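Local coordinates for probable spore coat polysaccharide biosynthesis protein E (Chromobacterium violaceum ATCC 12472, PDB 3G8R) that probably acts as an N-acylneuraminate-9-phosphate synthase in sugar biosynthesis and binds zinc in a TIM-barrel domain of the NeuB family, at residues A[8-13]-A[224-229]. Sequence-based numbering, arbitrary orientation.
Sequences FIFEMA and KHVGLP. With ZN (zinc ion), chain C.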
loop_
_atom_site.group_PDB
_atom_site.type_symbol
_atom_site.label_atom_id
_atom_site.label_comp_id
_atom_site.label_asym_id
_atom_site.label_seq_id
_atom_site.Cartn_x
_atom_site.Cartn_y
_atom_site.Cartn_z
ATOM N N PHE A 8 9.141 -1.026 -15.564
ATOM C CA PHE A 8 9.638 -2.287 -15.074
ATOM C C PHE A 8 10.970 -2.613 -15.690
ATOM O O PHE A 8 11.169 -2.448 -16.907
ATOM C CB PHE A 8 8.675 -3.403 -15.389
ATOM C CG PHE A 8 7.399 -3.292 -14.661
ATOM C CD1 PHE A 8 7.169 -4.062 -13.539
ATOM C CD2 PHE A 8 6.436 -2.387 -15.067
ATOM C CE1 PHE A 8 6.014 -3.944 -12.841
ATOM C CE2 PHE A 8 5.260 -2.273 -14.361
ATOM C CZ PHE A 8 5.059 -3.049 -13.243
ATOM N N ILE A 9 11.872 -3.117 -14.848
ATOM C CA ILE A 9 13.218 -3.447 -15.261
ATOM C C ILE A 9 13.559 -4.916 -15.053
ATOM O O ILE A 9 13.339 -5.494 -13.979
ATOM C CB ILE A 9 14.248 -2.585 -14.547
ATOM C CG1 ILE A 9 13.933 -1.104 -14.730
ATOM C CG2 ILE A 9 15.607 -2.870 -15.111
ATOM C CD1 ILE A 9 14.801 -0.200 -13.876
ATOM N N PHE A 10 14.130 -5.506 -16.092
ATOM C CA PHE A 10 14.458 -6.912 -16.072
ATOM C C PHE A 10 15.939 -7.089 -16.000
ATOM O O PHE A 10 16.633 -6.798 -16.956
ATOM C CB PHE A 10 13.916 -7.556 -17.315
ATOM C CG PHE A 10 12.496 -7.229 -17.551
ATOM C CD1 PHE A 10 11.524 -7.664 -16.642
ATOM C CD2 PHE A 10 12.121 -6.469 -18.663
ATOM C CE1 PHE A 10 10.210 -7.360 -16.836
ATOM C CE2 PHE A 10 10.780 -6.160 -18.884
ATOM C CZ PHE A 10 9.821 -6.598 -17.967
ATOM N N GLU A 11 16.396 -7.560 -14.848
ATOM C CA GLU A 11 17.810 -7.742 -14.573
ATOM C C GLU A 11 18.269 -9.069 -15.123
ATOM O O GLU A 11 17.772 -10.105 -14.712
ATOM C CB GLU A 11 18.037 -7.727 -13.066
ATOM C CG GLU A 11 19.396 -8.189 -12.634
ATOM C CD GLU A 11 20.445 -7.103 -12.706
ATOM O OE1 GLU A 11 20.867 -6.743 -13.835
ATOM O OE2 GLU A 11 20.863 -6.635 -11.624
HETATM N N MSE A 12 19.199 -9.043 -16.069
HETATM C CA MSE A 12 19.757 -10.297 -16.587
HETATM C C MSE A 12 20.847 -10.756 -15.650
HETATM O O MSE A 12 21.065 -11.953 -15.493
HETATM C CB MSE A 12 20.350 -10.106 -17.973
HETATM C CG MSE A 12 20.439 -11.375 -18.810
HETATM SE SE MSE A 12 20.957 -10.983 -20.499
HETATM C CE MSE A 12 22.561 -10.354 -20.120
ATOM N N ALA A 13 21.507 -9.792 -15.019
ATOM C CA ALA A 13 22.686 -10.035 -14.220
ATOM C C ALA A 13 23.622 -10.905 -15.041
ATOM O O ALA A 13 24.024 -10.519 -16.146
ATOM C CB ALA A 13 22.336 -10.694 -12.905
ATOM N N LYS A 224 13.276 -6.690 -11.212
ATOM C CA LYS A 224 13.270 -8.090 -10.851
ATOM C C LYS A 224 14.279 -8.840 -11.706
ATOM O O LYS A 224 14.422 -8.538 -12.895
ATOM C CB LYS A 224 11.888 -8.657 -11.090
ATOM C CG LYS A 224 11.784 -10.160 -10.982
ATOM C CD LYS A 224 11.253 -10.607 -9.619
ATOM C CE LYS A 224 9.723 -10.488 -9.545
ATOM N NZ LYS A 224 9.190 -11.159 -8.340
ATOM N N HIS A 225 14.996 -9.796 -11.096
ATOM C CA HIS A 225 15.932 -10.649 -11.836
ATOM C C HIS A 225 15.157 -11.610 -12.693
ATOM O O HIS A 225 14.108 -12.093 -12.274
ATOM C CB HIS A 225 16.792 -11.465 -10.886
ATOM C CG HIS A 225 17.923 -10.702 -10.281
ATOM N ND1 HIS A 225 19.235 -11.091 -10.415
ATOM C CD2 HIS A 225 17.937 -9.574 -9.536
ATOM C CE1 HIS A 225 20.015 -10.225 -9.795
ATOM N NE2 HIS A 225 19.252 -9.296 -9.245
ATOM N N VAL A 226 15.684 -11.891 -13.886
ATOM C CA VAL A 226 15.058 -12.799 -14.869
ATOM C C VAL A 226 16.072 -13.777 -15.414
ATOM O O VAL A 226 17.269 -13.516 -15.339
ATOM C CB VAL A 226 14.492 -12.045 -16.070
ATOM C CG1 VAL A 226 13.361 -11.175 -15.639
ATOM C CG2 VAL A 226 15.599 -11.229 -16.786
ATOM N N GLY A 227 15.589 -14.876 -15.984
ATOM C CA GLY A 227 16.430 -15.907 -16.553
ATOM C C GLY A 227 15.572 -16.890 -17.315
ATOM O O GLY A 227 14.371 -16.950 -17.102
ATOM N N LEU A 228 16.169 -17.654 -18.223
ATOM C CA LEU A 228 15.405 -18.658 -18.983
ATOM C C LEU A 228 15.851 -20.080 -18.619
ATOM O O LEU A 228 16.970 -20.504 -18.932
ATOM C CB LEU A 228 15.478 -18.385 -20.498
ATOM C CG LEU A 228 14.960 -19.382 -21.546
ATOM C CD1 LEU A 228 13.452 -19.619 -21.479
ATOM C CD2 LEU A 228 15.317 -18.907 -22.931
ATOM N N PRO A 229 14.997 -20.804 -17.885
ATOM C CA PRO A 229 15.262 -22.222 -17.698
ATOM C C PRO A 229 15.349 -22.918 -19.039
ATOM O O PRO A 229 14.747 -22.486 -20.024
ATOM C CB PRO A 229 14.046 -22.724 -16.912
ATOM C CG PRO A 229 13.071 -21.581 -16.899
ATOM C CD PRO A 229 13.912 -20.341 -17.009
HETATM ZN ZN ZN C . 20.236 -7.641 -7.769
#
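I9, E11, K224 and V226 join strands 7-11 and 221-225 in parallel register, F10 pairing with K224 and E11 with H225. Three backbone hydrogen bonds, all fairly straight, establish this. K224 N donates to I9 O at 3.0 Å. E11 then both donates and accepts, bonding the residues before and after H225, as parallel pairing requires: E11 N reaches K224 O at 2.9 Å, and V226 N reaches E11 O at 2.9 Å. Because these are the first and last strands of an eight-stranded parallel sheet, their pairing closes the TIM barrel of the NeuB-family domain, with the zinc site at the C-terminal ends of the strands.

F10 and K224 lie on one face of the sheet, E11 and H225 on the other. V226, just beyond the bridges, meets F10 beneath helix 242-259, where V245 touches both; F10 CB lies 4.0 Å from V226 CG1. The other V226 methyl, CG2, sits against the backbone of E11.

With E11 CG anti to its own N (chi1 168°), the side chain runs alongside the imidazole of H225, and CG stands over the centre of one ring face, 3.5 Å from the centroid and 5° off the normal, a clear CH-pi contact. Beyond CG the chain bends at chi2, and the carboxylate plane is 69° from that of the ring. A13 CB approaches the same ring obliquely, 3.9 Å from H225 CE1.

H225 NE2 binds the zinc ion at 2.4 Å, and H202, on the loop after the preceding strand, is the other protein residue of the metal site. E11 OE2, 4.0 Å from zinc, is not a ligand; it forms a salt bridge with K44 and a hydrogen bond with Q46. This is consistent with E11 as a second-shell neighbour: its CG backs the zinc-binding imidazole and probably helps to fix the ring plane, while K44 and Q46 hold OE2 near the metal without coordination.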